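Local coordinates for aminotransferase class-III (Sphaerobacter thermophilus DSM 20745, PDB 6K8H), which belongs to the class-III aminotransferases, of the PLP-dependent aminotransferase fold, and carries bound (5-hydroxy-4,6-dimethylpyridin-3-yl)methyl dihydrogen phosphate in this two-chain assembly, at residues L65-H76 with S422-F433; K282-V290 with V323-M332. One frame throughout, in Å; residues are numbered along the deposited sequence.

Contact 1 (L65-H76 with S422-F433)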
loop_
_atom_site.group_PDB
_atom_site.type_symbol
_atom_site.label_atom_id
_atom_site.label_comp_id
_atom_site.label_asym_id
_atom_site.label_seq_id
_atom_site.Cartn_x
_atom_site.Cartn_y
_atom_site.Cartn_z
ATOM N N LEU B 65 10.030 6.702 26.712
ATOM C CA LEU B 65 10.684 5.564 26.075
ATOM C C LEU B 65 9.681 4.856 25.172
ATOM O O LEU B 65 8.570 4.526 25.606
ATOM C CB LEU B 65 11.227 4.599 27.127
ATOM C CG LEU B 65 12.474 5.057 27.889
ATOM C CD1 LEU B 65 12.782 4.075 28.999
ATOM C CD2 LEU B 65 13.660 5.186 26.934
ATOM N N ASP B 66 10.060 4.630 23.913
ATOM C CA ASP B 66 9.127 4.146 22.892
ATOM C C ASP B 66 9.179 2.621 22.848
ATOM O O ASP B 66 10.163 2.042 22.372
ATOM C CB ASP B 66 9.463 4.739 21.524
ATOM C CG ASP B 66 8.368 4.502 20.488
ATOM O OD1 ASP B 66 7.551 3.576 20.666
ATOM O OD2 ASP B 66 8.316 5.247 19.479
ATOM N N PHE B 67 8.136 1.975 23.377
ATOM C CA PHE B 67 7.956 0.532 23.268
ATOM C C PHE B 67 6.875 0.158 22.256
ATOM O O PHE B 67 6.354 -0.962 22.297
ATOM C CB PHE B 67 7.630 -0.074 24.627
ATOM C CG PHE B 67 8.786 -0.065 25.577
ATOM C CD1 PHE B 67 9.110 1.084 26.278
ATOM C CD2 PHE B 67 9.550 -1.202 25.767
ATOM C CE1 PHE B 67 10.185 1.096 27.176
ATOM C CE2 PHE B 67 10.622 -1.204 26.649
ATOM C CZ PHE B 67 10.941 -0.055 27.348
ATOM N N VAL B 68 6.517 1.071 21.360
ATOM C CA VAL B 68 5.590 0.786 20.269
ATOM C C VAL B 68 6.320 0.732 18.937
ATOM O O VAL B 68 6.128 -0.199 18.158
ATOM C CB VAL B 68 4.440 1.815 20.224
ATOM C CG1 VAL B 68 3.417 1.432 19.147
ATOM C CG2 VAL B 68 3.785 1.953 21.588
ATOM N N ASN B 69 7.158 1.738 18.660
ATOM C CA ASN B 69 8.022 1.762 17.480
ATOM C C ASN B 69 7.227 1.528 16.199
ATOM O O ASN B 69 7.537 0.646 15.391
ATOM C CB ASN B 69 9.150 0.749 17.629
ATOM C CG ASN B 69 9.960 0.992 18.876
ATOM O OD1 ASN B 69 9.875 0.233 19.852
ATOM N ND2 ASN B 69 10.742 2.066 18.865
ATOM N N ASN B 70 6.186 2.341 16.031
ATOM C CA ASN B 70 5.272 2.246 14.894
ATOM C C ASN B 70 4.779 0.810 14.719
ATOM O O ASN B 70 4.839 0.221 13.636
ATOM C CB ASN B 70 5.914 2.771 13.613
ATOM C CG ASN B 70 4.880 3.294 12.643
ATOM O OD1 ASN B 70 3.827 3.753 13.071
ATOM N ND2 ASN B 70 5.159 3.213 11.345
ATOM N N TYR B 71 4.302 0.243 15.827
ATOM C CA TYR B 71 3.757 -1.109 15.872
ATOM C C TYR B 71 4.762 -2.134 15.344
ATOM O O TYR B 71 4.450 -2.973 14.501
ATOM C CB TYR B 71 2.407 -1.169 15.150
ATOM C CG TYR B 71 1.346 -0.575 16.067
ATOM C CD1 TYR B 71 1.117 0.797 16.104
ATOM C CD2 TYR B 71 0.659 -1.374 16.966
ATOM C CE1 TYR B 71 0.185 1.349 16.986
ATOM C CE2 TYR B 71 -0.279 -0.842 17.838
ATOM C CZ TYR B 71 -0.508 0.518 17.853
ATOM O OH TYR B 71 -1.437 1.040 18.731
ATOM N N THR B 72 5.979 -2.065 15.893
ATOM C CA THR B 72 7.129 -2.973 15.732
ATOM C C THR B 72 7.901 -2.753 14.434
ATOM O O THR B 72 8.850 -3.517 14.178
ATOM C CB THR B 72 6.775 -4.476 15.829
ATOM O OG1 THR B 72 6.137 -4.932 14.625
ATOM C CG2 THR B 72 5.878 -4.769 17.028
ATOM N N ALA B 73 7.546 -1.758 13.611
ATOM C CA ALA B 73 8.237 -1.562 12.336
ATOM C C ALA B 73 9.666 -1.052 12.520
ATOM O O ALA B 73 10.560 -1.410 11.748
ATOM C CB ALA B 73 7.448 -0.605 11.440
ATOM N N LEU B 74 9.893 -0.167 13.480
ATOM C CA LEU B 74 11.195 0.487 13.626
ATOM C C LEU B 74 11.995 -0.244 14.699
ATOM O O LEU B 74 12.161 0.218 15.829
ATOM C CB LEU B 74 11.017 1.975 13.929
ATOM C CG LEU B 74 10.892 2.825 12.657
ATOM C CD1 LEU B 74 9.590 2.511 11.891
ATOM C CD2 LEU B 74 10.979 4.293 13.006
ATOM N N ILE B 75 12.530 -1.399 14.310
ATOM C CA ILE B 75 13.281 -2.216 15.254
ATOM C C ILE B 75 14.559 -1.517 15.699
ATOM O O ILE B 75 15.112 -1.862 16.746
ATOM C CB ILE B 75 13.548 -3.605 14.638
ATOM C CG1 ILE B 75 14.146 -4.568 15.686
ATOM C CG2 ILE B 75 14.398 -3.478 13.378
ATOM C CD1 ILE B 75 13.774 -6.021 15.451
ATOM N N HIS B 76 15.067 -0.553 14.927
ATOM C CA HIS B 76 16.250 0.199 15.338
ATOM C C HIS B 76 15.909 1.539 15.974
ATOM O O HIS B 76 16.804 2.369 16.161
ATOM C CB HIS B 76 17.204 0.397 14.159
ATOM C CG HIS B 76 17.736 -0.889 13.614
ATOM N ND1 HIS B 76 18.440 -1.788 14.388
ATOM C CD2 HIS B 76 17.635 -1.447 12.388
ATOM C CE1 HIS B 76 18.767 -2.837 13.654
ATOM N NE2 HIS B 76 18.281 -2.658 12.437
ATOM N N SER B 422 13.589 -2.030 20.927
ATOM C CA SER B 422 14.395 -1.534 19.823
ATOM C C SER B 422 15.880 -1.684 20.160
ATOM O O SER B 422 16.272 -1.740 21.334
ATOM C CB SER B 422 14.043 -0.076 19.513
ATOM O OG SER B 422 14.362 0.768 20.613
ATOM N N THR B 423 16.704 -1.756 19.113
ATOM C CA THR B 423 18.130 -1.990 19.313
ATOM C C THR B 423 18.857 -0.891 20.098
ATOM O O THR B 423 19.890 -1.214 20.710
ATOM C CB THR B 423 18.841 -2.202 17.964
ATOM O OG1 THR B 423 18.628 -1.070 17.119
ATOM C CG2 THR B 423 18.351 -3.478 17.270
ATOM N N PRO B 424 18.419 0.378 20.140
ATOM C CA PRO B 424 19.079 1.325 21.054
ATOM C C PRO B 424 18.887 0.984 22.520
ATOM O O PRO B 424 19.543 1.602 23.370
ATOM C CB PRO B 424 18.426 2.674 20.706
ATOM C CG PRO B 424 17.953 2.511 19.322
ATOM C CD PRO B 424 17.489 1.088 19.235
ATOM N N MET B 425 18.014 0.037 22.852
ATOM C CA MET B 425 17.735 -0.260 24.248
ATOM C C MET B 425 18.790 -1.164 24.860
ATOM O O MET B 425 19.407 -1.995 24.186
ATOM C CB MET B 425 16.365 -0.925 24.408
ATOM C CG MET B 425 15.210 0.016 24.216
ATOM S SD MET B 425 13.616 -0.825 24.350
ATOM C CE MET B 425 12.529 0.564 24.037
ATOM N N GLY B 426 18.977 -0.994 26.163
ATOM C CA GLY B 426 19.778 -1.886 26.966
ATOM C C GLY B 426 19.110 -2.172 28.296
ATOM O O GLY B 426 17.906 -1.937 28.471
ATOM N N VAL B 427 19.887 -2.704 29.240
ATOM C CA VAL B 427 19.348 -2.951 30.580
ATOM C C VAL B 427 18.749 -1.697 31.211
ATOM O O VAL B 427 17.694 -1.806 31.859
ATOM C CB VAL B 427 20.426 -3.616 31.462
ATOM C CG1 VAL B 427 20.042 -3.565 32.928
ATOM C CG2 VAL B 427 20.639 -5.047 31.002
ATOM N N PRO B 428 19.353 -0.499 31.096
ATOM C CA PRO B 428 18.708 0.675 31.721
ATOM C C PRO B 428 17.289 0.930 31.227
ATOM O O PRO B 428 16.413 1.272 32.029
ATOM C CB PRO B 428 19.658 1.821 31.353
ATOM C CG PRO B 428 20.997 1.162 31.219
ATOM C CD PRO B 428 20.689 -0.153 30.555
ATOM N N GLU B 429 17.027 0.773 29.928
ATOM C CA GLU B 429 15.666 0.986 29.433
ATOM C C GLU B 429 14.709 -0.081 29.955
ATOM O O GLU B 429 13.556 0.222 30.274
ATOM C CB GLU B 429 15.659 1.015 27.903
ATOM C CG GLU B 429 16.197 2.315 27.296
ATOM C CD GLU B 429 17.712 2.451 27.439
ATOM O OE1 GLU B 429 18.404 1.412 27.565
ATOM O OE2 GLU B 429 18.205 3.596 27.430
ATOM N N VAL B 430 15.166 -1.334 30.047
ATOM C CA VAL B 430 14.334 -2.418 30.574
ATOM C C VAL B 430 13.983 -2.162 32.038
ATOM O O VAL B 430 12.829 -2.312 32.461
ATOM C CB VAL B 430 15.055 -3.769 30.388
ATOM C CG1 VAL B 430 14.339 -4.872 31.155
ATOM C CG2 VAL B 430 15.149 -4.126 28.907
ATOM N N GLU B 431 14.980 -1.798 32.838
ATOM C CA GLU B 431 14.720 -1.471 34.235
ATOM C C GLU B 431 13.796 -0.264 34.368
ATOM O O GLU B 431 12.928 -0.242 35.242
ATOM C CB GLU B 431 16.039 -1.239 34.970
ATOM C CG GLU B 431 16.703 -2.548 35.321
ATOM C CD GLU B 431 18.118 -2.400 35.829
ATOM O OE1 GLU B 431 18.666 -1.272 35.796
ATOM O OE2 GLU B 431 18.690 -3.429 36.252
ATOM N N ALA B 432 13.964 0.750 33.514
ATOM C CA ALA B 432 13.043 1.881 33.548
ATOM C C ALA B 432 11.617 1.425 33.262
ATOM O O ALA B 432 10.672 1.857 33.935
ATOM C CB ALA B 432 13.476 2.963 32.556
ATOM N N PHE B 433 11.442 0.539 32.273
ATOM C CA PHE B 433 10.108 0.007 32.019
ATOM C C PHE B 433 9.552 -0.703 33.252
ATOM O O PHE B 433 8.414 -0.446 33.666
ATOM C CB PHE B 433 10.106 -0.949 30.819
ATOM C CG PHE B 433 8.739 -1.461 30.496
ATOM C CD1 PHE B 433 8.226 -2.579 31.149
ATOM C CD2 PHE B 433 7.929 -0.782 29.595
ATOM C CE1 PHE B 433 6.948 -3.038 30.889
ATOM C CE2 PHE B 433 6.643 -1.227 29.321
ATOM C CZ PHE B 433 6.149 -2.360 29.965
HETATM O O HOH W 1 12.578 2.632 20.823
#
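The ring of F67 lies between M425 and F433. M425 CE sits over the centre of one face, 3.7 Å from the ring centroid and 10° off its normal, a CH-pi contact; SD stands obliquely to the same ring, making this a Met-aromatic pair. The opposite face receives the edge of F433, an edge-to-face pair with centroids 4.8 Å apart and planes at 53°. In the plane of the F67 ring, E429 O lies at the edge. M425 reaches this place because its chain runs extended beyond CG. Beside it, L65 CD1 packs on A432 CB and L65 CD2 on E429 CG. The two segments thus join strand 63-66 and the chain that follows it to the type I turn S422-M425 and the start of the C-terminal helix 427-445, within the class-III aminotransferase fold. At the other end, T423 N donates to I75 O at 2.9 Å, and H76 ND1 shares a 2.8 Å hydrogen bond with T423 OG1, which lies in the imidazole plane. Between these ends a water donates to D66 O at 2.9 Å and is hydrogen-bonded to S422 OG. Further out, D66 OD1 accepts from V68 N, an Asx turn, and from N69 N, which extends it to an Asx motif and fixes the chain leaving the strand, while its OD2 is bonded to H78. E429, bent at chi2, turns OE1 back to accept from G426 N at 2.8 Å, G426 being the N-cap residue of the helix. R342 bonds the carbonyls of T423 and M425.

Contact 2 (K282-V290 with V323-M332). With PLR ((5-hydroxy-4,6-dimethylpyridin-3-yl)methyl dihydrogen phosphate), chain D.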
loop_
_atom_site.group_PDB
_atom_site.type_symbol
_atom_site.label_atom_id
_atom_site.label_comp_id
_atom_site.label_asym_id
_atom_site.label_seq_id
_atom_site.Cartn_x
_atom_site.Cartn_y
_atom_site.Cartn_z
ATOM N N LYS B 282 6.758 -4.001 7.616
ATOM C CA LYS B 282 7.285 -3.355 8.819
ATOM C C LYS B 282 8.820 -3.312 8.852
ATOM O O LYS B 282 9.425 -2.466 8.166
ATOM C CB LYS B 282 6.682 -4.042 10.054
ATOM C CG LYS B 282 5.152 -3.822 10.153
ATOM C CD LYS B 282 4.554 -4.222 11.503
ATOM C CE LYS B 282 3.189 -3.533 11.776
ATOM N NZ LYS B 282 2.010 -4.221 11.144
ATOM N N ILE B 283 9.468 -4.181 9.622
ATOM C CA ILE B 283 10.938 -4.001 9.821
ATOM C C ILE B 283 11.704 -4.031 8.494
ATOM O O ILE B 283 12.701 -3.324 8.387
ATOM C CB ILE B 283 11.512 -5.042 10.804
ATOM C CG1 ILE B 283 11.570 -6.439 10.183
ATOM C CG2 ILE B 283 10.760 -5.025 12.124
ATOM C CD1 ILE B 283 12.458 -7.395 10.923
ATOM N N ILE B 284 11.196 -4.753 7.501
ATOM C CA ILE B 284 12.014 -5.031 6.330
ATOM C C ILE B 284 12.160 -3.783 5.473
ATOM O O ILE B 284 12.853 -3.816 4.452
ATOM C CB ILE B 284 11.447 -6.202 5.496
ATOM C CG1 ILE B 284 10.040 -5.887 4.981
ATOM C CG2 ILE B 284 11.421 -7.476 6.290
ATOM C CD1 ILE B 284 9.639 -6.731 3.771
ATOM N N GLY B 285 11.517 -2.681 5.863
ATOM C CA GLY B 285 11.674 -1.446 5.112
ATOM C C GLY B 285 12.505 -0.369 5.764
ATOM O O GLY B 285 12.569 0.755 5.223
ATOM N N GLY B 286 13.132 -0.631 6.909
ATOM C CA GLY B 286 13.946 0.368 7.588
ATOM C C GLY B 286 13.206 1.598 8.073
ATOM O O GLY B 286 13.835 2.635 8.296
ATOM N N GLY B 287 11.882 1.523 8.214
ATOM C CA GLY B 287 11.064 2.670 8.567
ATOM C C GLY B 287 10.312 3.290 7.406
ATOM O O GLY B 287 9.558 4.243 7.613
ATOM N N PHE B 288 10.465 2.766 6.206
ATOM C CA PHE B 288 9.812 3.309 5.033
ATOM C C PHE B 288 8.714 2.366 4.573
ATOM O O PHE B 288 8.729 1.182 4.924
ATOM C CB PHE B 288 10.855 3.534 3.929
ATOM C CG PHE B 288 11.815 4.654 4.249
ATOM C CD1 PHE B 288 12.912 4.431 5.068
ATOM C CD2 PHE B 288 11.597 5.936 3.764
ATOM C CE1 PHE B 288 13.785 5.473 5.387
ATOM C CE2 PHE B 288 12.473 6.974 4.077
ATOM C CZ PHE B 288 13.561 6.741 4.885
ATOM N N PRO B 289 7.714 2.862 3.835
ATOM C CA PRO B 289 6.573 2.008 3.472
ATOM C C PRO B 289 7.032 0.796 2.668
ATOM O O PRO B 289 7.855 0.906 1.760
ATOM C CB PRO B 289 5.674 2.941 2.652
ATOM C CG PRO B 289 6.073 4.329 3.062
ATOM C CD PRO B 289 7.547 4.239 3.327
ATOM N N VAL B 290 6.498 -0.370 3.021
ATOM C CA VAL B 290 7.029 -1.620 2.484
ATOM C C VAL B 290 6.089 -2.779 2.776
ATOM O O VAL B 290 5.364 -2.782 3.780
ATOM C CB VAL B 290 8.416 -1.917 3.081
ATOM C CG1 VAL B 290 8.276 -2.231 4.557
ATOM C CG2 VAL B 290 9.128 -3.046 2.321
ATOM N N VAL B 323 14.639 3.839 -2.233
ATOM C CA VAL B 323 14.769 4.301 -0.859
ATOM C C VAL B 323 14.372 3.193 0.110
ATOM O O VAL B 323 15.130 2.849 1.023
ATOM C CB VAL B 323 13.961 5.586 -0.630
ATOM C CG1 VAL B 323 13.990 5.938 0.843
ATOM C CG2 VAL B 323 14.563 6.706 -1.461
ATOM N N THR B 324 13.176 2.624 -0.068
ATOM C CA THR B 324 12.749 1.520 0.788
ATOM C C THR B 324 13.709 0.340 0.702
ATOM O O THR B 324 14.014 -0.291 1.720
ATOM C CB THR B 324 11.340 1.073 0.411
ATOM O OG1 THR B 324 10.431 2.166 0.567
ATOM C CG2 THR B 324 10.879 -0.123 1.289
ATOM N N MET B 325 14.224 0.044 -0.496
ATOM C CA MET B 325 15.110 -1.112 -0.643
ATOM C C MET B 325 16.421 -0.903 0.101
ATOM O O MET B 325 16.910 -1.816 0.772
ATOM C CB MET B 325 15.371 -1.394 -2.124
ATOM C CG MET B 325 14.120 -1.798 -2.899
ATOM S SD MET B 325 13.370 -3.365 -2.388
ATOM C CE MET B 325 12.159 -2.810 -1.173
ATOM N N VAL B 326 16.993 0.301 0.004
ATOM C CA VAL B 326 18.251 0.610 0.671
ATOM C C VAL B 326 18.065 0.674 2.188
ATOM O O VAL B 326 18.874 0.130 2.953
ATOM C CB VAL B 326 18.821 1.910 0.080
ATOM C CG1 VAL B 326 19.835 2.513 0.991
ATOM C CG2 VAL B 326 19.431 1.621 -1.315
ATOM N N ALA B 327 17.000 1.333 2.647
ATOM C CA ALA B 327 16.750 1.405 4.083
ATOM C C ALA B 327 16.481 0.018 4.666
ATOM O O ALA B 327 16.955 -0.308 5.764
ATOM C CB ALA B 327 15.584 2.350 4.362
ATOM N N GLY B 328 15.739 -0.818 3.936
ATOM C CA GLY B 328 15.501 -2.177 4.386
ATOM C C GLY B 328 16.763 -3.018 4.403
ATOM O O GLY B 328 16.994 -3.782 5.343
ATOM N N LEU B 329 17.595 -2.902 3.363
ATOM C CA LEU B 329 18.865 -3.626 3.347
ATOM C C LEU B 329 19.720 -3.260 4.555
ATOM O O LEU B 329 20.282 -4.139 5.223
ATOM C CB LEU B 329 19.625 -3.345 2.045
ATOM C CG LEU B 329 20.816 -4.298 1.860
ATOM C CD1 LEU B 329 20.316 -5.733 1.706
ATOM C CD2 LEU B 329 21.696 -3.902 0.685
ATOM N N THR B 330 19.825 -1.963 4.857
ATOM C CA THR B 330 20.617 -1.533 6.014
ATOM C C THR B 330 20.017 -2.043 7.319
ATOM O O THR B 330 20.727 -2.608 8.168
ATOM C CB THR B 330 20.724 -0.006 6.023
ATOM O OG1 THR B 330 21.174 0.436 4.737
ATOM C CG2 THR B 330 21.695 0.482 7.092
ATOM N N ALA B 331 18.699 -1.866 7.494
ATOM C CA ALA B 331 18.043 -2.314 8.725
ATOM C C ALA B 331 18.262 -3.801 8.957
ATOM O O ALA B 331 18.607 -4.230 10.067
ATOM C CB ALA B 331 16.544 -2.007 8.665
ATOM N N MET B 332 18.084 -4.607 7.911
ATOM C CA MET B 332 18.229 -6.045 8.070
ATOM C C MET B 332 19.685 -6.430 8.283
ATOM O O MET B 332 19.976 -7.307 9.100
ATOM C CB MET B 332 17.642 -6.767 6.858
ATOM C CG MET B 332 16.143 -6.584 6.691
ATOM S SD MET B 332 15.187 -7.013 8.167
ATOM C CE MET B 332 15.371 -8.798 8.169
HETATM N N1 PLR D . -0.409 -8.304 9.148
HETATM C C2 PLR D . -0.071 -8.128 10.420
HETATM C C2A PLR D . 0.117 -9.324 11.295
HETATM C C3 PLR D . 0.126 -6.836 10.926
HETATM O O3 PLR D . 0.478 -6.696 12.220
HETATM C C4 PLR D . -0.048 -5.723 10.079
HETATM C C4A PLR D . 0.163 -4.369 10.594
HETATM C C5 PLR D . -0.395 -5.944 8.742
HETATM C C6 PLR D . -0.580 -7.239 8.338
HETATM C C5A PLR D . -0.622 -4.804 7.786
HETATM O O4P PLR D . 0.580 -4.065 7.409
HETATM P P PLR D . 0.447 -2.526 6.960
HETATM O O1P PLR D . -0.566 -2.523 5.861
HETATM O O2P PLR D . -0.023 -1.784 8.158
HETATM O O3P PLR D . 1.806 -2.093 6.511
#
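The phenyl ring of F288 carries V323 CG1 over one face, offset toward the rim: the methyl is 4.0 Å from the ring centroid and 22° off the normal, a CH-pi contact. G285 O, from its own segment, lies in plane at the ring's edge. A327 CB approaches obliquely, 3.5 Å from F288 CD1. With chi1 at -69°, CG is anti to the carbonyl carbon, which swings the ring alongside helix 322-334 at V323 and A327. The other flat group, the pyridine of PLR, is reached through K282, whose NZ is modelled as covalently bonded to PLR C4A at 1.9 Å; K282 itself makes no contact with 323-332.

Glycines let the backbones meet. G285 and G328 bring their CA atoms to 4.0 Å, and G328 CA makes a CA-H...O contact of 3.1 Å with I284 O. That carbonyl is buried here without a conventional hydrogen-bond partner in the model. G286, the second residue of the type I' turn G285-F288 and at positive phi, directs CA at A327 O, while A331 CB packs on the same CA. Flanking this close approach, T324 CG2 touches V290 CB at 3.5 Å, and T324 OG1 stands 3.1 Å from P289 O, although its proton has a second acceptor within reach. At the far end M332, bent at chi2 and chi3, lays SD against I283 CD1 at 3.9 Å.

The loop 282-290 connects strands 277-281 and 291-295 of the seven-stranded mixed sheet, and helix 322-334 packs against this loop. Helix 102-114 meets M325 and M332 of that helix, helix 81-91 meets F288 and V326, and V95 and N321 of the second subunit pack on F288 and P289.

Contact 2 is nested within the chain loop closed by contact 1, with centres 18 Å apart, yet the two touch directly. H76 NE2 of contact 1 makes a probable hydrogen bond of 2.9 Å to A331 O of contact 2, joining both contacts. Residues 71-72 border the lysine that carries PLR: Y71 O lies 3.1 Å from K282 CE and T72 OG1 3.6 Å from K282 CD, while T72 O is 3.2 Å from I283 CG2. The L74 side chain is about 11 Å from the PLR bound to K282; that of P289, nearer this PLR, is also about 10 Å from a second. Both contacts touch the second subunit, whose T317 hydrogen-bonds N70 through O and PLR through OG1.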